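Local atomic coordinates of putative dehydrogenase (Amycolatopsis orientalis, PDB entry 5A9T), a protein that catalyses the stereoselective, NADPH-dependent reduction of imines to amines, acting as an imine reductase. Residues A[8-13]-A[22-27]; A[18-23]-A[66-71]; A[92-97]-A[133-138]; A[187-192]-A[197-202]. All blocks are in the same frame, centred on the assembly; numbering follows the deposited sequence. Where two conformers were deposited one is given.

In the fold
Along the chain interactions 1, 2, 3 and 4 come in that order, with 1 and 2 overlapping at Ala22 and Ala23 of helix 15-26. The first three belong to the Rossmann-type nucleotide-binding domain and reach one sheet, whose neighbouring strands 7-11, 64-67 and 90-93 they use in turn. Centres of interactions 1 and 2 lie about 7 Å apart, those of 2 and 3 about 11 Å. Leu20 CD1 of interaction 2 meets Leu94 CD1 of interaction 3 at 3.6 Å, making their apolar packing continuous. Together they pack helix 15-26 and the strand ends beside the NADP(+) site; interaction 4, about 35 Å from interaction 3 between centres, joins two C-terminal-domain helices at the subunit interface.

Interaction 1: residues A[8-13]-A[22-27]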
loop_
_atom_site.group_PDB
_atom_site.type_symbol
_atom_site.label_atom_id
_atom_site.label_comp_id
_atom_site.label_asym_id
_atom_site.label_seq_id
_atom_site.Cartn_x
_atom_site.Cartn_y
_atom_site.Cartn_z
ATOM N N VAL A 8 -18.924 -31.304 13.068
ATOM C CA VAL A 8 -17.972 -30.896 12.082
ATOM C C VAL A 8 -16.710 -31.715 12.309
ATOM O O VAL A 8 -16.363 -31.974 13.468
ATOM C CB VAL A 8 -17.579 -29.408 12.215
ATOM C CG1 VAL A 8 -16.588 -29.075 11.089
ATOM C CG2 VAL A 8 -18.791 -28.531 12.258
ATOM N N THR A 9 -16.015 -32.140 11.265
ATOM C CA THR A 9 -14.763 -32.776 11.372
ATOM C C THR A 9 -13.683 -31.809 10.909
ATOM O O THR A 9 -13.827 -31.194 9.837
ATOM C CB THR A 9 -14.746 -34.035 10.537
ATOM O OG1 THR A 9 -15.621 -35.021 11.110
ATOM C CG2 THR A 9 -13.380 -34.645 10.444
ATOM N N VAL A 10 -12.555 -31.779 11.601
ATOM C CA VAL A 10 -11.348 -31.085 11.136
ATOM C C VAL A 10 -10.274 -32.102 10.907
ATOM O O VAL A 10 -9.884 -32.850 11.849
ATOM C CB VAL A 10 -10.915 -30.031 12.161
ATOM C CG1 VAL A 10 -9.599 -29.396 11.685
ATOM C CG2 VAL A 10 -11.973 -28.994 12.387
ATOM N N ALA A 11 -9.773 -32.214 9.690
ATOM C CA ALA A 11 -8.688 -33.049 9.325
ATOM C C ALA A 11 -7.423 -32.248 9.086
ATOM O O ALA A 11 -7.330 -31.465 8.142
ATOM C CB ALA A 11 -9.021 -33.845 8.078
ATOM N N GLY A 12 -6.436 -32.435 9.925
ATOM C CA GLY A 12 -5.229 -31.660 9.866
ATOM C C GLY A 12 -5.127 -30.776 11.085
ATOM O O GLY A 12 -5.898 -29.875 11.324
ATOM N N LEU A 13 -4.155 -31.068 12.003
ATOM C CA LEU A 13 -4.009 -30.380 13.273
ATOM C C LEU A 13 -2.639 -29.681 13.431
ATOM O O LEU A 13 -2.164 -29.576 14.612
ATOM C CB LEU A 13 -4.284 -31.295 14.481
ATOM C CG LEU A 13 -5.651 -31.973 14.453
ATOM C CD1 LEU A 13 -5.765 -32.941 15.640
ATOM C CD2 LEU A 13 -6.747 -30.915 14.524
ATOM N N ALA A 22 -10.404 -25.364 17.463
ATOM C CA ALA A 22 -10.674 -24.633 18.660
ATOM C C ALA A 22 -11.768 -23.614 18.525
ATOM O O ALA A 22 -12.657 -23.532 19.353
ATOM C CB ALA A 22 -9.423 -23.988 19.198
ATOM N N ALA A 23 -11.782 -22.896 17.364
ATOM C CA ALA A 23 -12.822 -21.956 17.108
ATOM C C ALA A 23 -14.159 -22.641 16.997
ATOM O O ALA A 23 -15.193 -22.140 17.429
ATOM C CB ALA A 23 -12.455 -21.136 15.890
ATOM N N LEU A 24 -14.245 -23.787 16.309
ATOM C CA LEU A 24 -15.501 -24.479 16.183
ATOM C C LEU A 24 -16.039 -25.051 17.508
ATOM O O LEU A 24 -17.206 -24.974 17.785
ATOM C CB LEU A 24 -15.362 -25.590 15.117
ATOM C CG LEU A 24 -15.075 -25.117 13.701
ATOM C CD1 LEU A 24 -14.618 -26.268 12.875
ATOM C CD2 LEU A 24 -16.369 -24.546 13.121
ATOM N N LEU A 25 -15.119 -25.447 18.322
ATOM C CA LEU A 25 -15.461 -25.882 19.688
ATOM C C LEU A 25 -16.050 -24.737 20.505
ATOM O O LEU A 25 -17.102 -24.957 21.154
ATOM C CB LEU A 25 -14.243 -26.505 20.416
ATOM C CG LEU A 25 -13.758 -27.836 19.966
ATOM C CD1 LEU A 25 -12.360 -28.193 20.480
ATOM C CD2 LEU A 25 -14.757 -28.877 20.428
ATOM N N ASP A 26 -15.470 -23.562 20.397
ATOM C CA ASP A 26 -15.921 -22.352 21.109
ATOM C C ASP A 26 -17.335 -21.973 20.678
ATOM O O ASP A 26 -18.087 -21.344 21.426
ATOM C CB ASP A 26 -14.927 -21.197 20.891
ATOM C CG ASP A 26 -13.647 -21.371 21.697
ATOM O OD1 ASP A 26 -13.638 -22.214 22.603
ATOM O OD2 ASP A 26 -12.694 -20.620 21.492
ATOM N N ARG A 27 -17.739 -22.342 19.458
ATOM C CA ARG A 27 -19.079 -22.018 18.914
ATOM C C ARG A 27 -20.116 -23.110 19.209
ATOM O O ARG A 27 -21.268 -23.076 18.726
ATOM C CB ARG A 27 -18.969 -21.818 17.390
ATOM C CG ARG A 27 -18.241 -20.550 16.956
ATOM C CD ARG A 27 -19.239 -19.427 16.707
ATOM N NE ARG A 27 -20.011 -19.694 15.504
ATOM C CZ ARG A 27 -20.870 -18.864 14.952
ATOM N NH1 ARG A 27 -21.098 -17.678 15.492
ATOM N NH2 ARG A 27 -21.496 -19.254 13.853
#
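In the first beta-alpha-beta unit of the Rossmann-type domain (strand 7-11, helix 15-26, strand 30-34), Leu24 near the end of the helix packs on Val8 and Val10 of the opening strand. A single methyl, Leu24 CD1, makes both contacts. It lies 3.8 Å from CG2 of Val10 and 3.9 Å from CG1 of Val8. The two valines share one rotamer yet offer different branches: in Val8 the methyl anti to the backbone N leans forward along the strand, whereas in Val10 the one anti to the carbonyl carbon leans back. These two methyls therefore incline toward each other, and Leu24 CD1 meets both. The leucine side chain crosses that of Val8 at about a right angle and that of Val10 obliquely. Thr9 between them points to the other face, where its OG1 bonds Ser62 OG and Ala58 O.

Beyond the strand comes Gly12, first glycine of what reads as a GxGxxG pattern with Gly14 and Gly17. Its phi/psi of 112/111° would jam a CB against the preceding carbonyl O. Leu13, Gly14, Met16 and Gly17 in this turn bind NADP(+).

No hydrogen bond links 8-13 to 22-27. With all three touching side chains buried and purely aliphatic, dispersion and the exclusion of water account for the adhesion: the contact, beside Leu24's further packing on Val31, acts by shape and not bond direction.

Interaction 2: residues A[18-23]-A[66-71]; sequences SALAAA and VVCLAD
Leu20 reaches from helix 15-26 toward Val66 and Cys68 with one branch of its fork, CD1, while CD2 is turned away from both. Its CG stands anti to the carbonyl carbon (chi1 -59°), which carries the fork off the helix toward strand 64-67. There CD1 settles over two groups that alternate on the same side of the chain. It meets the methylene of Cys68, CB, at 3.9 Å, with the sulfur SG of Cys68 only slightly farther from Leu20 CD1 at 4.2 Å. At about a right angle to the direction of Cys68 CB, Leu20 CD1 meets CG1 of Val66 at 4.1 Å. That methyl is the one anti to the valine's backbone N, and it leans along the chain in the direction of Cys68; the leucine and valine side chains cross at a slant. The intervening Val67 points the opposite way, onto Leu75 of helix 75-78, so the alternation of strand side chains extends to Cys68 even though its psi of 77° already marks the departure into the loop. All the contacts across 18-23 and 66-71 are apolar, with no hydrogen bond between the segments.

The contact lies beside the NADP(+)-binding turn. Cys68 lies close to Met16 and Leu20 to Gly17, both NADP(+)-binding residues at the start of the helix, and Ala70 of the following loop binds the cofactor too. Backbone hydrogen bonds join Val66 to Thr9 and Ala11 of strand 7-11, and Val67 to Val92 of strand 90-93, placing strand 64-67 between these two neighbours beneath the helix.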
loop_
_atom_site.group_PDB
_atom_site.type_symbol
_atom_site.label_atom_id
_atom_site.label_comp_id
_atom_site.label_asym_id
_atom_site.label_seq_id
_atom_site.Cartn_x
_atom_site.Cartn_y
_atom_site.Cartn_z
ATOM N N SER A 18 -5.480 -26.720 14.123
ATOM C CA SER A 18 -5.824 -26.661 15.489
ATOM C C SER A 18 -6.629 -25.427 15.880
ATOM O O SER A 18 -7.604 -25.463 16.652
ATOM C CB SER A 18 -4.550 -26.686 16.333
ATOM O OG SER A 18 -3.872 -27.915 16.175
ATOM N N ALA A 19 -6.251 -24.234 15.313
ATOM C CA ALA A 19 -7.028 -23.018 15.536
ATOM C C ALA A 19 -8.491 -23.094 14.994
ATOM O O ALA A 19 -9.406 -22.651 15.593
ATOM C CB ALA A 19 -6.314 -21.809 14.962
ATOM N N LEU A 20 -8.617 -23.754 13.850
ATOM C CA LEU A 20 -9.938 -23.988 13.310
ATOM C C LEU A 20 -10.788 -24.849 14.234
ATOM O O LEU A 20 -11.921 -24.540 14.534
ATOM C CB LEU A 20 -9.855 -24.649 11.936
ATOM C CG LEU A 20 -9.115 -23.913 10.832
ATOM C CD1 LEU A 20 -8.778 -24.698 9.550
ATOM C CD2 LEU A 20 -9.786 -22.625 10.450
ATOM N N ALA A 21 -10.221 -25.941 14.690
ATOM C CA ALA A 21 -10.960 -26.787 15.545
ATOM C C ALA A 21 -11.333 -26.127 16.886
ATOM O O ALA A 21 -12.460 -26.232 17.318
ATOM C CB ALA A 21 -10.151 -28.043 15.803
ATOM N N ALA A 22 -10.404 -25.364 17.463
ATOM C CA ALA A 22 -10.674 -24.633 18.660
ATOM C C ALA A 22 -11.768 -23.614 18.525
ATOM O O ALA A 22 -12.657 -23.532 19.353
ATOM C CB ALA A 22 -9.423 -23.988 19.198
ATOM N N ALA A 23 -11.782 -22.896 17.364
ATOM C CA ALA A 23 -12.822 -21.956 17.108
ATOM C C ALA A 23 -14.159 -22.641 16.997
ATOM O O ALA A 23 -15.193 -22.140 17.429
ATOM C CB ALA A 23 -12.455 -21.136 15.890
ATOM N N VAL A 66 -13.792 -30.086 7.285
ATOM C CA VAL A 66 -12.859 -28.957 7.146
ATOM C C VAL A 66 -11.456 -29.438 7.067
ATOM O O VAL A 66 -11.022 -30.171 8.028
ATOM C CB VAL A 66 -13.045 -28.004 8.318
ATOM C CG1 VAL A 66 -12.056 -26.850 8.239
ATOM C CG2 VAL A 66 -14.428 -27.373 8.306
ATOM N N VAL A 67 -10.788 -29.334 5.921
ATOM C CA VAL A 67 -9.515 -29.994 5.679
ATOM C C VAL A 67 -8.416 -28.907 5.690
ATOM O O VAL A 67 -8.529 -27.919 4.938
ATOM C CB VAL A 67 -9.555 -30.803 4.420
ATOM C CG1 VAL A 67 -8.204 -31.484 4.207
ATOM C CG2 VAL A 67 -10.629 -31.854 4.455
ATOM N N CYS A 68 -7.338 -29.127 6.460
ATOM C CA CYS A 68 -6.205 -28.194 6.517
ATOM C C CYS A 68 -4.936 -29.027 6.722
ATOM O O CYS A 68 -4.382 -29.132 7.838
ATOM C CB CYS A 68 -6.474 -27.180 7.592
ATOM S SG CYS A 68 -5.325 -25.773 7.510
ATOM N N LEU A 69 -4.513 -29.646 5.614
ATOM C CA LEU A 69 -3.373 -30.624 5.662
ATOM C C LEU A 69 -2.090 -29.856 5.562
ATOM O O LEU A 69 -2.052 -28.732 5.132
ATOM C CB LEU A 69 -3.492 -31.621 4.538
ATOM C CG LEU A 69 -4.749 -32.515 4.540
ATOM C CD1 LEU A 69 -4.778 -33.228 3.200
ATOM C CD2 LEU A 69 -4.847 -33.483 5.633
ATOM N N ALA A 70 -0.971 -30.538 5.908
ATOM C CA ALA A 70 0.339 -29.989 5.618
ATOM C C ALA A 70 0.543 -29.702 4.131
ATOM O O ALA A 70 -0.032 -30.418 3.257
ATOM C CB ALA A 70 1.413 -31.026 6.161
ATOM N N ASP A 71 1.366 -28.719 3.739
ATOM C CA ASP A 71 1.601 -28.426 2.284
ATOM C C ASP A 71 2.046 -29.632 1.440
ATOM O O ASP A 71 1.677 -29.842 0.306
ATOM C CB ASP A 71 2.647 -27.288 2.017
ATOM C CG ASP A 71 2.302 -25.969 2.715
ATOM O OD1 ASP A 71 1.115 -25.766 3.125
ATOM O OD2 ASP A 71 3.203 -25.101 2.830
#

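Interaction 3: residues A[92-97]-A[133-138]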
loop_
_atom_site.group_PDB
_atom_site.type_symbol
_atom_site.label_atom_id
_atom_site.label_comp_id
_atom_site.label_asym_id
_atom_site.label_seq_id
_atom_site.Cartn_x
_atom_site.Cartn_y
_atom_site.Cartn_z
ATOM N N VAL A 92 -14.516 -28.704 2.735
ATOM C CA VAL A 92 -14.047 -27.332 2.710
ATOM C C VAL A 92 -12.559 -27.401 2.891
ATOM O O VAL A 92 -12.063 -27.707 3.993
ATOM C CB VAL A 92 -14.731 -26.490 3.738
ATOM C CG1 VAL A 92 -14.210 -25.044 3.715
ATOM C CG2 VAL A 92 -16.217 -26.442 3.552
ATOM N N ASN A 93 -11.810 -27.169 1.794
ATOM C CA ASN A 93 -10.391 -27.266 1.778
ATOM C C ASN A 93 -9.750 -25.915 1.986
ATOM O O ASN A 93 -9.858 -25.083 1.099
ATOM C CB ASN A 93 -9.955 -27.822 0.441
ATOM C CG ASN A 93 -8.460 -28.169 0.416
ATOM O OD1 ASN A 93 -7.714 -27.928 1.354
ATOM N ND2 ASN A 93 -7.999 -28.769 -0.751
ATOM N N LEU A 94 -9.023 -25.804 3.093
ATOM C CA LEU A 94 -8.410 -24.497 3.480
ATOM C C LEU A 94 -6.935 -24.505 3.228
ATOM O O LEU A 94 -6.249 -23.541 3.665
ATOM C CB LEU A 94 -8.804 -24.146 4.858
ATOM C CG LEU A 94 -10.274 -23.980 5.119
ATOM C CD1 LEU A 94 -10.598 -23.675 6.567
ATOM C CD2 LEU A 94 -10.916 -22.904 4.230
ATOM N N ASN A 95 -6.394 -25.417 2.454
ATOM C CA ASN A 95 -4.913 -25.346 2.187
ATOM C C ASN A 95 -4.504 -25.814 0.849
ATOM O O ASN A 95 -3.515 -26.608 0.732
ATOM C CB ASN A 95 -4.094 -25.938 3.328
ATOM C CG ASN A 95 -2.579 -25.597 3.274
ATOM O OD1 ASN A 95 -2.226 -24.550 2.827
ATOM N ND2 ASN A 95 -1.710 -26.554 3.654
ATOM N N SER A 96 -5.202 -25.386 -0.197
ATOM C CA SER A 96 -4.710 -25.721 -1.522
ATOM C C SER A 96 -3.436 -24.869 -1.807
ATOM O O SER A 96 -3.306 -23.696 -1.467
ATOM C CB SER A 96 -5.653 -25.487 -2.641
ATOM O OG SER A 96 -6.771 -26.326 -2.654
ATOM N N GLY A 97 -2.549 -25.471 -2.509
ATOM C CA GLY A 97 -1.254 -24.716 -2.814
ATOM C C GLY A 97 -1.422 -23.715 -3.939
ATOM O O GLY A 97 -0.860 -22.520 -3.862
ATOM N N SER A 133 -11.098 -11.535 11.323
ATOM C CA SER A 133 -10.757 -12.666 10.530
ATOM C C SER A 133 -11.664 -12.744 9.330
ATOM O O SER A 133 -12.863 -12.427 9.412
ATOM C CB SER A 133 -10.938 -13.898 11.359
ATOM O OG SER A 133 -10.768 -15.120 10.581
ATOM N N VAL A 134 -11.034 -12.964 8.167
ATOM C CA VAL A 134 -11.702 -13.027 6.840
ATOM C C VAL A 134 -11.214 -14.282 6.192
ATOM O O VAL A 134 -10.019 -14.554 6.164
ATOM C CB VAL A 134 -11.373 -11.814 5.933
ATOM C CG1 VAL A 134 -11.920 -11.959 4.543
ATOM C CG2 VAL A 134 -11.946 -10.593 6.619
ATOM N N PHE A 135 -12.142 -15.048 5.634
ATOM C CA PHE A 135 -11.818 -16.238 4.827
ATOM C C PHE A 135 -12.466 -16.069 3.477
ATOM O O PHE A 135 -13.651 -15.681 3.390
ATOM C CB PHE A 135 -12.422 -17.508 5.455
ATOM C CG PHE A 135 -11.740 -18.099 6.672
ATOM C CD1 PHE A 135 -11.216 -17.329 7.696
ATOM C CD2 PHE A 135 -11.708 -19.436 6.832
ATOM C CE1 PHE A 135 -10.592 -17.867 8.806
ATOM C CE2 PHE A 135 -11.053 -19.937 7.934
ATOM C CZ PHE A 135 -10.536 -19.182 8.931
ATOM N N LEU A 136 -11.679 -16.224 2.404
ATOM C CA LEU A 136 -12.169 -16.122 1.038
ATOM C C LEU A 136 -12.486 -17.531 0.494
ATOM O O LEU A 136 -11.684 -18.440 0.716
ATOM C CB LEU A 136 -11.176 -15.464 0.113
ATOM C CG LEU A 136 -10.663 -14.091 0.609
ATOM C CD1 LEU A 136 -9.659 -13.562 -0.409
ATOM C CD2 LEU A 136 -11.762 -13.084 0.807
ATOM N N TYR A 137 -13.634 -17.708 -0.100
ATOM C CA TYR A 137 -14.060 -18.978 -0.614
ATOM C C TYR A 137 -14.394 -18.957 -2.116
ATOM O O TYR A 137 -14.860 -17.974 -2.657
ATOM C CB TYR A 137 -15.300 -19.491 0.137
ATOM C CG TYR A 137 -15.104 -19.751 1.588
ATOM C CD1 TYR A 137 -14.640 -20.937 2.066
ATOM C CD2 TYR A 137 -15.376 -18.756 2.572
ATOM C CE1 TYR A 137 -14.407 -21.153 3.406
ATOM C CE2 TYR A 137 -15.197 -18.969 3.885
ATOM C CZ TYR A 137 -14.714 -20.166 4.331
ATOM O OH TYR A 137 -14.516 -20.440 5.646
ATOM N N SER A 138 -14.217 -20.104 -2.719
ATOM C CA SER A 138 -14.563 -20.316 -4.109
ATOM C C SER A 138 -14.956 -21.779 -4.339
ATOM O O SER A 138 -14.365 -22.695 -3.794
ATOM C CB SER A 138 -13.400 -19.766 -5.052
ATOM O OG SER A 138 -12.250 -20.428 -4.851
#
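At the cofactor-side end of strand 90-93 in the Rossmann-type sheet, Val92 and Leu94 pack against Phe135 and Tyr137 of strand 134-139. The intervening sheet strand is 115-121, whose Ile121 and Leu117 also touch Phe135 and Tyr137, so this contact is made above the sheet by side chains alone. Leu94 divides its fork between the two rings. Its CD1 meets the edge of the Phe135 ring near the ring plane, 4.0 Å from CE2. Its other methyl, CD2, approaches Tyr137 CE1 obliquely at 4.0 Å. That same ring carbon of Tyr137 receives Val92 CG1 at 3.9 Å, this time at the ring edge. Tyr137 gets there by its length: its CB does not head for the other segment, but with CG anti to the carbonyl carbon (chi1 -63°) the ring swings toward it.

Past Leu94 the chain enters the NADP(+) site, to which Asn95 contributes. ND2 of Asn95 is hydrogen-bonded to Leu69 O and Asp71 OD1, and the Asn95 backbone is held by an Asx turn: Asn95 N donates to Asn93 OD1 at 3.0 Å, nearly straight at 166°, from 43° above the side-chain carbonyl plane.

Interaction 4: residues A[187-192]-A[197-202]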
loop_
_atom_site.group_PDB
_atom_site.type_symbol
_atom_site.label_atom_id
_atom_site.label_comp_id
_atom_site.label_asym_id
_atom_site.label_seq_id
_atom_site.Cartn_x
_atom_site.Cartn_y
_atom_site.Cartn_z
ATOM N N HIS A 187 10.932 1.485 2.874
ATOM C CA HIS A 187 11.835 2.399 2.223
ATOM C C HIS A 187 11.559 3.864 2.662
ATOM O O HIS A 187 12.479 4.644 2.963
ATOM C CB HIS A 187 11.786 2.290 0.674
ATOM C CG HIS A 187 12.827 3.094 0.038
ATOM N ND1 HIS A 187 12.640 4.312 -0.565
ATOM C CD2 HIS A 187 14.158 2.841 0.017
ATOM C CE1 HIS A 187 13.826 4.776 -0.953
ATOM N NE2 HIS A 187 14.747 3.917 -0.569
ATOM N N ALA A 188 10.264 4.198 2.707
ATOM C CA ALA A 188 9.824 5.471 3.206
ATOM C C ALA A 188 10.275 5.727 4.645
ATOM O O ALA A 188 10.730 6.822 5.003
ATOM C CB ALA A 188 8.355 5.564 3.099
ATOM N N ALA A 189 10.123 4.714 5.500
ATOM C CA ALA A 189 10.539 4.781 6.883
ATOM C C ALA A 189 12.040 4.981 6.985
ATOM O O ALA A 189 12.510 5.731 7.826
ATOM C CB ALA A 189 10.008 3.588 7.664
ATOM N N ALA A 190 12.789 4.302 6.167
ATOM C CA ALA A 190 14.239 4.549 6.146
ATOM C C ALA A 190 14.558 5.986 5.735
ATOM O O ALA A 190 15.484 6.576 6.337
ATOM C CB ALA A 190 14.882 3.533 5.262
ATOM N N LEU A 191 13.865 6.520 4.759
ATOM C CA LEU A 191 14.076 7.919 4.337
ATOM C C LEU A 191 13.795 8.865 5.424
ATOM O O LEU A 191 14.650 9.685 5.762
ATOM C CB LEU A 191 13.250 8.259 3.100
ATOM C CG LEU A 191 13.760 7.760 1.789
ATOM C CD1 LEU A 191 12.704 7.814 0.698
ATOM C CD2 LEU A 191 14.988 8.614 1.432
ATOM N N VAL A 192 12.622 8.813 6.056
ATOM C CA VAL A 192 12.381 9.812 7.174
ATOM C C VAL A 192 13.247 9.490 8.372
ATOM O O VAL A 192 13.639 10.375 9.140
ATOM C CB VAL A 192 10.895 9.992 7.531
ATOM C CG1 VAL A 192 10.147 10.446 6.328
ATOM C CG2 VAL A 192 10.267 8.686 8.119
ATOM N N VAL A 197 13.244 10.558 12.304
ATOM C CA VAL A 197 11.831 10.331 12.517
ATOM C C VAL A 197 11.574 8.878 12.775
ATOM O O VAL A 197 11.864 8.023 11.930
ATOM C CB VAL A 197 10.989 10.776 11.289
ATOM C CG1 VAL A 197 9.514 10.450 11.517
ATOM C CG2 VAL A 197 11.250 12.267 10.915
ATOM N N PRO A 198 11.057 8.498 13.955
ATOM C CA PRO A 198 10.734 7.084 14.149
ATOM C C PRO A 198 9.625 6.560 13.294
ATOM O O PRO A 198 8.725 7.289 12.915
ATOM C CB PRO A 198 10.289 7.047 15.615
ATOM C CG PRO A 198 10.700 8.336 16.229
ATOM C CD PRO A 198 10.729 9.342 15.112
ATOM N N ALA A 199 9.687 5.259 12.988
ATOM C CA ALA A 199 8.676 4.628 12.216
ATOM C C ALA A 199 7.281 4.782 12.816
ATOM O O ALA A 199 6.299 4.983 12.111
ATOM C CB ALA A 199 8.975 3.145 11.984
ATOM N N ALA A 200 7.167 4.680 14.179
ATOM C CA ALA A 200 5.859 4.771 14.822
ATOM C C ALA A 200 5.253 6.174 14.712
ATOM O O ALA A 200 4.079 6.306 14.461
ATOM C CB ALA A 200 5.949 4.288 16.245
ATOM N N GLU A 201 6.108 7.185 14.632
ATOM C CA GLU A 201 5.683 8.574 14.315
ATOM C C GLU A 201 5.216 8.723 12.885
ATOM O O GLU A 201 4.125 9.252 12.552
ATOM C CB GLU A 201 6.745 9.583 14.690
ATOM C CG GLU A 201 6.304 10.998 14.523
ATOM C CD GLU A 201 5.195 11.433 15.489
ATOM O OE1 GLU A 201 4.839 10.728 16.451
ATOM O OE2 GLU A 201 4.578 12.512 15.201
ATOM N N PHE A 202 6.035 8.153 12.008
ATOM C CA PHE A 202 5.849 8.290 10.532
ATOM C C PHE A 202 4.468 7.628 10.194
ATOM O O PHE A 202 3.712 8.114 9.315
ATOM C CB PHE A 202 6.940 7.629 9.773
ATOM C CG PHE A 202 6.825 7.670 8.290
ATOM C CD1 PHE A 202 6.630 8.881 7.607
ATOM C CD2 PHE A 202 6.878 6.526 7.548
ATOM C CE1 PHE A 202 6.543 8.886 6.222
ATOM C CE2 PHE A 202 6.782 6.560 6.145
ATOM C CZ PHE A 202 6.593 7.746 5.515
HETATM O O HOH W 1 11.347 5.749 10.405
#
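A bound water ties Ala189 to Val197, donating to both backbone carbonyls, with 2.8 Å to Ala189 O and 2.8 Å to Val197 O. Close by, Val197 N donates directly to Val192 O at 3.2 Å (N-H...O 160°), standing well above the carbonyl plane. Side chains close the same gap, Val192 CB lying 3.8 Å from Val197 CB. These bonds span the short loop between two consecutive helices of the C-terminal domain: helix 166-193 ends, the chain turns a corner, and helix 199-228 starts after Pro198 at its N-cap.

One turn into the second helix, Phe202 folds back over the first. With CG anti to the backbone N (chi1 178°), its ring lies under Val192 CG2, a CH-pi contact 3.9 Å from the ring centroid and 24° off the normal. Ala188 CB reaches Phe202 CE2 obliquely at 3.6 Å. Without the ring, as with an alanine at this position, Val192 CG2 and Ala188 CB would lose their aromatic partner and a gap would probably open between the helices. The second subunit joins in as well: its Tyr170 ring meets that of Phe202, and its Asp227 accepts hydrogen bonds from Ala199 N and Ala200 N.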